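Local coordinates for protein succinylglutamate desuccinylase/aspartoacylase (Shewanella frigidimarina, PDB 3LWU) that binds a zinc ion and is probably a metal-dependent hydrolase of the succinylglutamate desuccinylase/aspartoacylase family, acting on ester bonds, at residues I58-H63 / A71-L76; I187-H192 / F259-A264; H200-E205 / Y218-P223. All coordinates share one frame; numbering follows the deposited sequence.

In the fold
Contacts 1 and 2 meet at the zinc site: strand 56-60 pairs with strand 187-194, and His-63 and His-192 both bind the metal. Contact 1 is purely apolar packing of a helix on a strand, whereas contacts 2 and 3 each join two parallel strands through backbone hydrogen bonds. Contact 3 lies within the chain loop that contact 2 closes, and it is tied to contact 2 where strand 196-204 runs beside strand 257-263. Contacts 1 and 2 have no exposed touching residue, contact 2 lying near the centre of the chain; contact 3 is largely buried too but ends in the exposed Glu-205 and Pro-223. Contacts 1 and 3 do not touch; their centres lie about 19 Å apart.

Contact 1: residues I58-H63 / A71-L76; sequences IQANVH and AVIYQL. With ZN (zinc ion), chain C.
Ile-58 and Leu-76 meet tip to tip where helix 68-80 packs on strand 56-60, the first two elements of a beta-alpha-beta unit completed by strand 89-92 in the zinc-binding catalytic domain. The short helix and strand segments run at 142° with their axes 9.1 Å apart, and the contact between them is made by apolar side chains. Ile-58 sets CG1 anti to its carbonyl carbon and is extended beyond it, which carries CD1 to Leu-76 CD2, a tight 3.4 Å away. The other branch of Ile-58, CG2, faces Ile-73 CG1 more loosely at 4.2 Å.

Ile-73 is extended too (chi2 175°), which carries its CD1 to the strand, where it rests 3.8 Å from Ala-60 CB. A beta-branched isoleucine suits position 58 because its two branches meet two helix residues, while the small Ala-60 lets the tip of Ile-73 come close to the backbone. Leu-91 of strand 89-92 touches Ile-58, Ile-73 and Leu-76 and joins them in one apolar cluster.

Gln-59 points away from the helix, where its amide binds Tyr-57, Tyr-124 and Asp-190. Beyond the strand the chain turns toward the metal through Asn-61, a residue type that readily accepts its positive phi of 78°. Asn-61 OD1 takes a hydrogen bond from Asn-70, and Asn-61 ND2 donates to His-63 O at 2.9 Å, bracing the loop. His-63 then presents ND1 to the zinc ion at 2.1 Å.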
loop_
_atom_site.group_PDB
_atom_site.type_symbol
_atom_site.label_atom_id
_atom_site.label_comp_id
_atom_site.label_asym_id
_atom_site.label_seq_id
_atom_site.Cartn_x
_atom_site.Cartn_y
_atom_site.Cartn_z
ATOM N N ILE A 58 18.560 -25.209 2.240
ATOM C CA ILE A 58 18.898 -23.835 1.888
ATOM C C ILE A 58 17.663 -23.185 1.317
ATOM O O ILE A 58 17.085 -23.750 0.409
ATOM C CB ILE A 58 19.986 -23.805 0.826
ATOM C CG1 ILE A 58 21.250 -24.514 1.335
ATOM C CG2 ILE A 58 20.322 -22.346 0.442
ATOM C CD1 ILE A 58 22.404 -24.628 0.261
ATOM N N GLN A 59 17.239 -22.040 1.852
ATOM C CA GLN A 59 16.078 -21.321 1.336
ATOM C C GLN A 59 16.426 -19.857 1.094
ATOM O O GLN A 59 17.343 -19.342 1.690
ATOM C CB GLN A 59 14.844 -21.436 2.242
ATOM C CG GLN A 59 14.974 -20.788 3.659
ATOM C CD GLN A 59 13.679 -20.812 4.438
ATOM O OE1 GLN A 59 12.877 -21.730 4.273
ATOM N NE2 GLN A 59 13.461 -19.790 5.286
ATOM N N ALA A 60 15.706 -19.216 0.182
ATOM C CA ALA A 60 15.861 -17.793 -0.077
ATOM C C ALA A 60 14.518 -17.095 -0.146
ATOM O O ALA A 60 13.497 -17.737 -0.470
ATOM C CB ALA A 60 16.623 -17.558 -1.430
ATOM N N ASN A 61 14.528 -15.783 0.134
ATOM C CA ASN A 61 13.484 -14.842 -0.372
ATOM C C ASN A 61 12.187 -14.942 0.410
ATOM O O ASN A 61 11.130 -14.610 -0.088
ATOM C CB ASN A 61 13.272 -15.073 -1.881
ATOM C CG ASN A 61 12.738 -13.843 -2.667
ATOM O OD1 ASN A 61 12.542 -13.975 -3.871
ATOM N ND2 ASN A 61 12.544 -12.670 -2.018
ATOM N N VAL A 62 12.280 -15.342 1.683
ATOM C CA VAL A 62 11.127 -15.280 2.570
ATOM C C VAL A 62 10.641 -13.850 2.751
ATOM O O VAL A 62 9.440 -13.587 2.883
ATOM C CB VAL A 62 11.426 -15.914 3.916
ATOM C CG1 VAL A 62 10.318 -15.597 4.907
ATOM C CG2 VAL A 62 11.570 -17.426 3.737
ATOM N N HIS A 63 11.587 -12.935 2.792
ATOM C CA HIS A 63 11.297 -11.503 2.689
ATOM C C HIS A 63 11.299 -11.227 1.216
ATOM O O HIS A 63 12.306 -11.410 0.569
ATOM C CB HIS A 63 12.382 -10.676 3.433
ATOM C CG HIS A 63 12.189 -10.638 4.918
ATOM N ND1 HIS A 63 13.231 -10.698 5.818
ATOM C CD2 HIS A 63 11.058 -10.618 5.664
ATOM C CE1 HIS A 63 12.760 -10.662 7.052
ATOM N NE2 HIS A 63 11.438 -10.623 6.989
ATOM N N ALA A 71 19.600 -15.830 -6.937
ATOM C CA ALA A 71 20.787 -15.847 -7.778
ATOM C C ALA A 71 21.882 -16.714 -7.103
ATOM O O ALA A 71 22.585 -17.446 -7.773
ATOM C CB ALA A 71 21.309 -14.420 -8.022
ATOM N N VAL A 72 21.987 -16.643 -5.791
ATOM C CA VAL A 72 22.928 -17.501 -5.045
ATOM C C VAL A 72 22.592 -19.000 -5.213
ATOM O O VAL A 72 23.471 -19.835 -5.530
ATOM C CB VAL A 72 23.038 -17.077 -3.578
ATOM C CG1 VAL A 72 23.955 -18.063 -2.742
ATOM C CG2 VAL A 72 23.561 -15.640 -3.530
ATOM N N ILE A 73 21.321 -19.323 -5.088
ATOM C CA ILE A 73 20.882 -20.687 -5.305
ATOM C C ILE A 73 21.172 -21.129 -6.743
ATOM O O ILE A 73 21.621 -22.255 -6.971
ATOM C CB ILE A 73 19.407 -20.864 -4.902
ATOM C CG1 ILE A 73 19.338 -20.849 -3.372
ATOM C CG2 ILE A 73 18.838 -22.156 -5.454
ATOM C CD1 ILE A 73 17.948 -20.883 -2.732
ATOM N N TYR A 74 20.916 -20.260 -7.702
ATOM C CA TYR A 74 21.215 -20.575 -9.100
ATOM C C TYR A 74 22.697 -20.874 -9.283
ATOM O O TYR A 74 23.045 -21.862 -9.911
ATOM C CB TYR A 74 20.774 -19.441 -10.027
ATOM C CG TYR A 74 21.139 -19.666 -11.472
ATOM C CD1 TYR A 74 20.317 -20.413 -12.324
ATOM C CD2 TYR A 74 22.310 -19.160 -11.989
ATOM C CE1 TYR A 74 20.687 -20.653 -13.648
ATOM C CE2 TYR A 74 22.681 -19.411 -13.308
ATOM C CZ TYR A 74 21.857 -20.144 -14.118
ATOM O OH TYR A 74 22.220 -20.331 -15.408
ATOM N N GLN A 75 23.577 -20.040 -8.731
ATOM C CA GLN A 75 25.030 -20.261 -8.897
ATOM C C GLN A 75 25.473 -21.473 -8.136
ATOM O O GLN A 75 26.293 -22.247 -8.613
ATOM C CB GLN A 75 25.853 -19.054 -8.454
ATOM C CG GLN A 75 25.676 -17.790 -9.317
ATOM C CD GLN A 75 26.235 -17.934 -10.729
ATOM O OE1 GLN A 75 26.202 -19.018 -11.320
ATOM N NE2 GLN A 75 26.710 -16.824 -11.292
ATOM N N LEU A 76 24.872 -21.682 -6.966
ATOM C CA LEU A 76 25.220 -22.843 -6.155
ATOM C C LEU A 76 24.852 -24.145 -6.890
ATOM O O LEU A 76 25.671 -25.048 -7.012
ATOM C CB LEU A 76 24.561 -22.746 -4.796
ATOM C CG LEU A 76 24.941 -23.763 -3.718
ATOM C CD1 LEU A 76 26.450 -23.739 -3.403
ATOM C CD2 LEU A 76 24.104 -23.472 -2.468
HETATM ZN ZN ZN C . 15.259 -10.761 5.388
#

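Contact 2: residues I187-H192 / F259-A264; sequences IVLDLH and FTLELA. With ZN (zinc ion), chain C.
Leu-189 and Phe-259 extend alongside one another from the same face of a parallel strand pair, with Leu-189 CD2 only 3.4 Å from Phe-259 CD2. Two residues on, the pattern repeats: Leu-191 CD2 settles against Leu-261 CD2 at 3.7 Å, and Leu-263 CD1 fills in beside Leu-191 CB. Leucine suits these places because its forked end can lean across to the next strand and occupy the hollow beside a neighbour. Five backbone hydrogen bonds join the strands, from Phe-259 N to Val-188 O at one end to Leu-263 N to His-192 O at the other.

The reverse face, with Asp-190, His-192, Thr-260 and Glu-262, is polar. In His-192, chi1 -74° brings the ring to the metal side, and its turn about CB-CG presents ND1 to the zinc ion at 2.1 Å; His-63 and Glu-66 also bind the metal. Thr-260 CG2 is the bump that meets the imidazole obliquely, 3.6 Å from His-192 CD2, and His-192 NE2 makes a weak hydrogen bond to Asp-190 OD2, which helps fix the ring's rotation. A water joins that same OD2 to Thr-260 OG1, while OD1 is held by Gln-59. Glu-262 bends at chi2, which folds its carboxylate back toward His-192, OE1 3.4 Å from His-192 CB. With an alanine in place of Glu-262, the side of His-192 CB would probably lose its packing partner and the zinc pocket a nearby carboxylate.

Helix 271-287 covers the leucine face through Ile-281, and its Tyr-284 meets the Phe-259 ring edge-to-face. Helix 230-247 lies against the other face at Val-188, Asp-190 and Thr-260, and strands 56-60 and 196-204 flank the pair.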
loop_
_atom_site.group_PDB
_atom_site.type_symbol
_atom_site.label_atom_id
_atom_site.label_comp_id
_atom_site.label_asym_id
_atom_site.label_seq_id
_atom_site.Cartn_x
_atom_site.Cartn_y
_atom_site.Cartn_z
ATOM N N ILE A 187 22.167 -28.951 8.573
ATOM C CA ILE A 187 22.689 -27.633 8.298
ATOM C C ILE A 187 21.591 -26.867 7.606
ATOM O O ILE A 187 21.030 -27.353 6.619
ATOM C CB ILE A 187 23.902 -27.695 7.338
ATOM C CG1 ILE A 187 25.080 -28.399 8.018
ATOM C CG2 ILE A 187 24.319 -26.279 6.915
ATOM C CD1 ILE A 187 26.083 -29.060 7.020
ATOM N N VAL A 188 21.266 -25.697 8.144
ATOM C CA VAL A 188 20.199 -24.855 7.601
ATOM C C VAL A 188 20.795 -23.495 7.242
ATOM O O VAL A 188 21.448 -22.884 8.071
ATOM C CB VAL A 188 19.058 -24.652 8.625
ATOM C CG1 VAL A 188 18.050 -23.528 8.153
ATOM C CG2 VAL A 188 18.357 -25.971 8.888
ATOM N N LEU A 189 20.583 -23.052 6.001
ATOM C CA LEU A 189 21.012 -21.733 5.552
ATOM C C LEU A 189 19.783 -20.993 5.076
ATOM O O LEU A 189 19.113 -21.428 4.105
ATOM C CB LEU A 189 22.029 -21.817 4.424
ATOM C CG LEU A 189 23.270 -22.691 4.654
ATOM C CD1 LEU A 189 24.077 -22.797 3.351
ATOM C CD2 LEU A 189 24.125 -22.211 5.805
ATOM N N ASP A 190 19.484 -19.883 5.752
ATOM C CA ASP A 190 18.383 -18.989 5.375
ATOM C C ASP A 190 19.008 -17.776 4.732
ATOM O O ASP A 190 19.720 -17.039 5.389
ATOM C CB ASP A 190 17.586 -18.593 6.615
ATOM C CG ASP A 190 16.260 -17.935 6.299
ATOM O OD1 ASP A 190 15.841 -17.906 5.124
ATOM O OD2 ASP A 190 15.620 -17.419 7.271
ATOM N N LEU A 191 18.767 -17.595 3.449
ATOM C CA LEU A 191 19.376 -16.530 2.670
ATOM C C LEU A 191 18.488 -15.298 2.541
ATOM O O LEU A 191 17.399 -15.349 1.961
ATOM C CB LEU A 191 19.696 -17.035 1.267
ATOM C CG LEU A 191 20.512 -18.315 1.099
ATOM C CD1 LEU A 191 20.876 -18.491 -0.318
ATOM C CD2 LEU A 191 21.797 -18.337 1.977
ATOM N N HIS A 192 18.999 -14.195 3.077
ATOM C CA HIS A 192 18.337 -12.917 3.129
ATOM C C HIS A 192 19.219 -11.832 2.489
ATOM O O HIS A 192 20.312 -12.100 2.028
ATOM C CB HIS A 192 18.074 -12.553 4.586
ATOM C CG HIS A 192 16.964 -13.329 5.228
ATOM N ND1 HIS A 192 15.771 -12.749 5.588
ATOM C CD2 HIS A 192 16.890 -14.624 5.631
ATOM C CE1 HIS A 192 15.020 -13.645 6.204
ATOM N NE2 HIS A 192 15.661 -14.799 6.217
ATOM N N PHE A 259 22.358 -20.805 10.069
ATOM C CA PHE A 259 22.902 -19.465 9.792
ATOM C C PHE A 259 21.930 -18.673 8.937
ATOM O O PHE A 259 21.279 -19.242 8.061
ATOM C CB PHE A 259 24.208 -19.552 8.986
ATOM C CG PHE A 259 25.179 -20.536 9.514
ATOM C CD1 PHE A 259 26.114 -20.167 10.479
ATOM C CD2 PHE A 259 25.180 -21.828 9.056
ATOM C CE1 PHE A 259 26.983 -21.071 10.980
ATOM C CE2 PHE A 259 26.049 -22.731 9.565
ATOM C CZ PHE A 259 26.960 -22.360 10.518
ATOM N N THR A 260 21.839 -17.360 9.184
ATOM C CA THR A 260 21.115 -16.428 8.289
ATOM C C THR A 260 22.190 -15.593 7.590
ATOM O O THR A 260 22.982 -14.881 8.244
ATOM C CB THR A 260 20.142 -15.533 9.060
ATOM O OG1 THR A 260 19.167 -16.348 9.740
ATOM C CG2 THR A 260 19.414 -14.471 8.195
ATOM N N LEU A 261 22.245 -15.715 6.266
ATOM C CA LEU A 261 23.164 -14.930 5.459
ATOM C C LEU A 261 22.450 -13.677 4.939
ATOM O O LEU A 261 21.321 -13.750 4.498
ATOM C CB LEU A 261 23.666 -15.747 4.277
ATOM C CG LEU A 261 24.739 -16.795 4.580
ATOM C CD1 LEU A 261 24.245 -17.788 5.595
ATOM C CD2 LEU A 261 25.174 -17.467 3.264
ATOM N N GLU A 262 23.108 -12.534 5.029
ATOM C CA GLU A 262 22.555 -11.275 4.523
ATOM C C GLU A 262 23.413 -10.832 3.334
ATOM O O GLU A 262 24.480 -10.259 3.497
ATOM C CB GLU A 262 22.536 -10.229 5.642
ATOM C CG GLU A 262 21.839 -10.698 6.915
ATOM C CD GLU A 262 20.324 -10.698 6.805
ATOM O OE1 GLU A 262 19.757 -9.936 5.967
ATOM O OE2 GLU A 262 19.713 -11.427 7.610
ATOM N N LEU A 263 22.924 -11.108 2.136
ATOM C CA LEU A 263 23.702 -11.003 0.911
ATOM C C LEU A 263 23.551 -9.625 0.231
ATOM O O LEU A 263 22.992 -9.490 -0.860
ATOM C CB LEU A 263 23.289 -12.142 -0.009
ATOM C CG LEU A 263 23.451 -13.552 0.629
ATOM C CD1 LEU A 263 22.586 -14.563 -0.116
ATOM C CD2 LEU A 263 24.874 -13.996 0.726
ATOM N N ALA A 264 24.096 -8.604 0.893
ATOM C CA ALA A 264 24.108 -7.222 0.379
ATOM C C ALA A 264 22.697 -6.679 0.254
ATOM O O ALA A 264 21.925 -6.896 1.149
ATOM C CB ALA A 264 24.935 -7.070 -0.915
HETATM ZN ZN ZN C . 15.259 -10.761 5.388
HETATM O O HOH W 1 16.487 -16.781 9.918
#

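Contact 3: residues H200-E205 / Y218-P223; sequences HLYCPE and YTLIIP
Tyr-202 (chi1 -81°) and Leu-220 (chi1 -66°) both hold CG anti to the carbonyl carbon, and this brings the two side chains alongside each other from their neighbouring strands. The result is a CH-pi contact: Leu-220 CD1 sits over one face of the phenol ring, 4.0 Å from its centroid and displaced toward the rim near CZ. Ile-222 adopts the less common rotamer with CG1 between its backbone N and carbonyl carbon (chi1 71°), which places CG2 at the ring's edge, in its plane and 3.7 Å from Tyr-202 CD2. The tyrosine is thus held from two directions, and Ile-222 CG1 is left to lie 3.7 Å from Pro-204 CA.

On the reverse face Thr-219 serves as a wedge between two neighbours. Its CG2 meets Cys-203 CB at 3.6 Å, while OG1 lies 3.7 Å from Leu-201 CD2; a short branched residue fits between a cysteine and a leucine. Leu-201 continues toward Phe-259 and Leu-261 of the adjoining strand.

Backbone bonds fix the register. Leu-201 N, Cys-203 N and Glu-205 N donate across to Tyr-218 O, Leu-220 O and Ile-222 O, while Leu-220 N and Ile-222 N give bonds back to Leu-201 O and Cys-203 O. Pro-204, lacking an N-H, falls at a position whose nitrogen is not needed for this pairing. The Glu-205 side chain crosses that of Ile-221 at about a right angle, Glu-205 CG 3.8 Å from Ile-221 CG2.

His-200 ND1 is hydrogen-bonded to Cys-198 O, and NE2 to an unidentified molecule, probably from the crystallisation liquor; Tyr-202 OH bonds to it weakly. This parallel pair belongs to the mixed sheet that, as in other members of the M14 zinc-carboxypeptidase-like family, carries the metal site; the Tyr-202 side chain lies about 8 Å from the zinc ion.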
loop_
_atom_site.group_PDB
_atom_site.type_symbol
_atom_site.label_atom_id
_atom_site.label_comp_id
_atom_site.label_asym_id
_atom_site.label_seq_id
_atom_site.Cartn_x
_atom_site.Cartn_y
_atom_site.Cartn_z
ATOM N N HIS A 200 26.677 -9.515 5.492
ATOM C CA HIS A 200 26.898 -9.878 6.873
ATOM C C HIS A 200 26.223 -11.205 7.226
ATOM O O HIS A 200 25.460 -11.700 6.461
ATOM C CB HIS A 200 26.504 -8.715 7.820
ATOM C CG HIS A 200 25.086 -8.236 7.695
ATOM N ND1 HIS A 200 24.623 -7.522 6.610
ATOM C CD2 HIS A 200 24.045 -8.301 8.568
ATOM C CE1 HIS A 200 23.348 -7.216 6.787
ATOM N NE2 HIS A 200 22.973 -7.658 7.982
ATOM N N LEU A 201 26.521 -11.778 8.376
ATOM C CA LEU A 201 26.030 -13.097 8.746
ATOM C C LEU A 201 25.512 -13.129 10.196
ATOM O O LEU A 201 26.052 -12.489 11.054
ATOM C CB LEU A 201 27.204 -14.077 8.625
ATOM C CG LEU A 201 27.164 -15.503 9.170
ATOM C CD1 LEU A 201 26.160 -16.287 8.363
ATOM C CD2 LEU A 201 28.522 -16.138 9.072
ATOM N N TYR A 202 24.456 -13.874 10.450
ATOM C CA TYR A 202 23.987 -14.107 11.804
ATOM C C TYR A 202 24.423 -15.516 12.159
ATOM O O TYR A 202 24.044 -16.461 11.465
ATOM C CB TYR A 202 22.482 -14.038 11.855
ATOM C CG TYR A 202 21.923 -12.650 11.919
ATOM C CD1 TYR A 202 21.627 -11.949 10.760
ATOM C CD2 TYR A 202 21.668 -12.027 13.132
ATOM C CE1 TYR A 202 21.091 -10.695 10.794
ATOM C CE2 TYR A 202 21.131 -10.737 13.169
ATOM C CZ TYR A 202 20.864 -10.085 11.984
ATOM O OH TYR A 202 20.322 -8.823 11.972
ATOM N N CYS A 203 25.204 -15.658 13.218
ATOM C CA CYS A 203 25.822 -16.948 13.585
ATOM C C CYS A 203 25.666 -17.202 15.062
ATOM O O CYS A 203 26.120 -16.403 15.864
ATOM C CB CYS A 203 27.302 -16.875 13.254
ATOM S SG CYS A 203 28.261 -18.375 13.477
ATOM N N PRO A 204 25.038 -18.315 15.453
ATOM C CA PRO A 204 25.038 -18.561 16.895
ATOM C C PRO A 204 26.423 -18.726 17.527
ATOM O O PRO A 204 27.389 -19.171 16.887
ATOM C CB PRO A 204 24.235 -19.856 17.035
ATOM C CG PRO A 204 24.207 -20.460 15.678
ATOM C CD PRO A 204 24.261 -19.333 14.724
ATOM N N GLU A 205 26.480 -18.350 18.802
ATOM C CA GLU A 205 27.695 -18.335 19.600
ATOM C C GLU A 205 28.431 -19.666 19.496
ATOM O O GLU A 205 29.659 -19.692 19.296
ATOM C CB GLU A 205 27.314 -18.058 21.077
ATOM C CG GLU A 205 28.147 -17.022 21.879
ATOM C CD GLU A 205 27.303 -16.299 22.996
ATOM O OE1 GLU A 205 26.539 -15.303 22.737
ATOM O OE2 GLU A 205 27.420 -16.761 24.150
ATOM N N TYR A 218 31.414 -9.450 7.818
ATOM C CA TYR A 218 30.912 -9.130 9.138
ATOM C C TYR A 218 29.896 -10.139 9.633
ATOM O O TYR A 218 28.881 -10.383 8.988
ATOM C CB TYR A 218 30.326 -7.694 9.176
ATOM C CG TYR A 218 31.334 -6.660 8.804
ATOM C CD1 TYR A 218 32.283 -6.252 9.719
ATOM C CD2 TYR A 218 31.386 -6.121 7.517
ATOM C CE1 TYR A 218 33.251 -5.331 9.385
ATOM C CE2 TYR A 218 32.402 -5.202 7.167
ATOM C CZ TYR A 218 33.303 -4.821 8.105
ATOM O OH TYR A 218 34.296 -3.907 7.827
ATOM N N THR A 219 30.165 -10.667 10.825
ATOM C CA THR A 219 29.324 -11.640 11.506
ATOM C C THR A 219 28.784 -11.107 12.850
ATOM O O THR A 219 29.531 -10.587 13.677
ATOM C CB THR A 219 30.144 -12.906 11.840
ATOM O OG1 THR A 219 30.636 -13.473 10.628
ATOM C CG2 THR A 219 29.299 -13.937 12.588
ATOM N N LEU A 220 27.484 -11.278 13.051
ATOM C CA LEU A 220 26.827 -11.016 14.318
ATOM C C LEU A 220 26.709 -12.331 15.098
ATOM O O LEU A 220 26.154 -13.309 14.600
ATOM C CB LEU A 220 25.432 -10.441 14.075
ATOM C CG LEU A 220 25.511 -9.062 13.432
ATOM C CD1 LEU A 220 24.291 -8.752 12.586
ATOM C CD2 LEU A 220 25.743 -8.021 14.484
ATOM N N ILE A 221 27.225 -12.344 16.314
ATOM C CA ILE A 221 27.239 -13.535 17.134
ATOM C C ILE A 221 26.016 -13.482 17.988
ATOM O O ILE A 221 25.906 -12.612 18.826
ATOM C CB ILE A 221 28.503 -13.596 18.035
ATOM C CG1 ILE A 221 29.761 -13.423 17.173
ATOM C CG2 ILE A 221 28.541 -14.902 18.765
ATOM C CD1 ILE A 221 31.074 -13.320 17.953
ATOM N N ILE A 222 25.085 -14.401 17.773
ATOM C CA ILE A 222 23.806 -14.368 18.463
ATOM C C ILE A 222 23.739 -15.410 19.613
ATOM O O ILE A 222 24.373 -16.457 19.552
ATOM C CB ILE A 222 22.631 -14.493 17.472
ATOM C CG1 ILE A 222 22.520 -15.891 16.871
ATOM C CG2 ILE A 222 22.795 -13.467 16.322
ATOM C CD1 ILE A 222 21.379 -16.032 15.851
ATOM N N PRO A 223 22.998 -15.095 20.685
ATOM C CA PRO A 223 22.838 -16.038 21.789
ATOM C C PRO A 223 21.747 -17.086 21.521
ATOM O O PRO A 223 21.164 -17.143 20.422
ATOM C CB PRO A 223 22.410 -15.123 22.946
ATOM C CG PRO A 223 21.557 -14.083 22.268
ATOM C CD PRO A 223 22.213 -13.857 20.912
HETATM O O HOH W 2 25.607 -12.806 21.284
#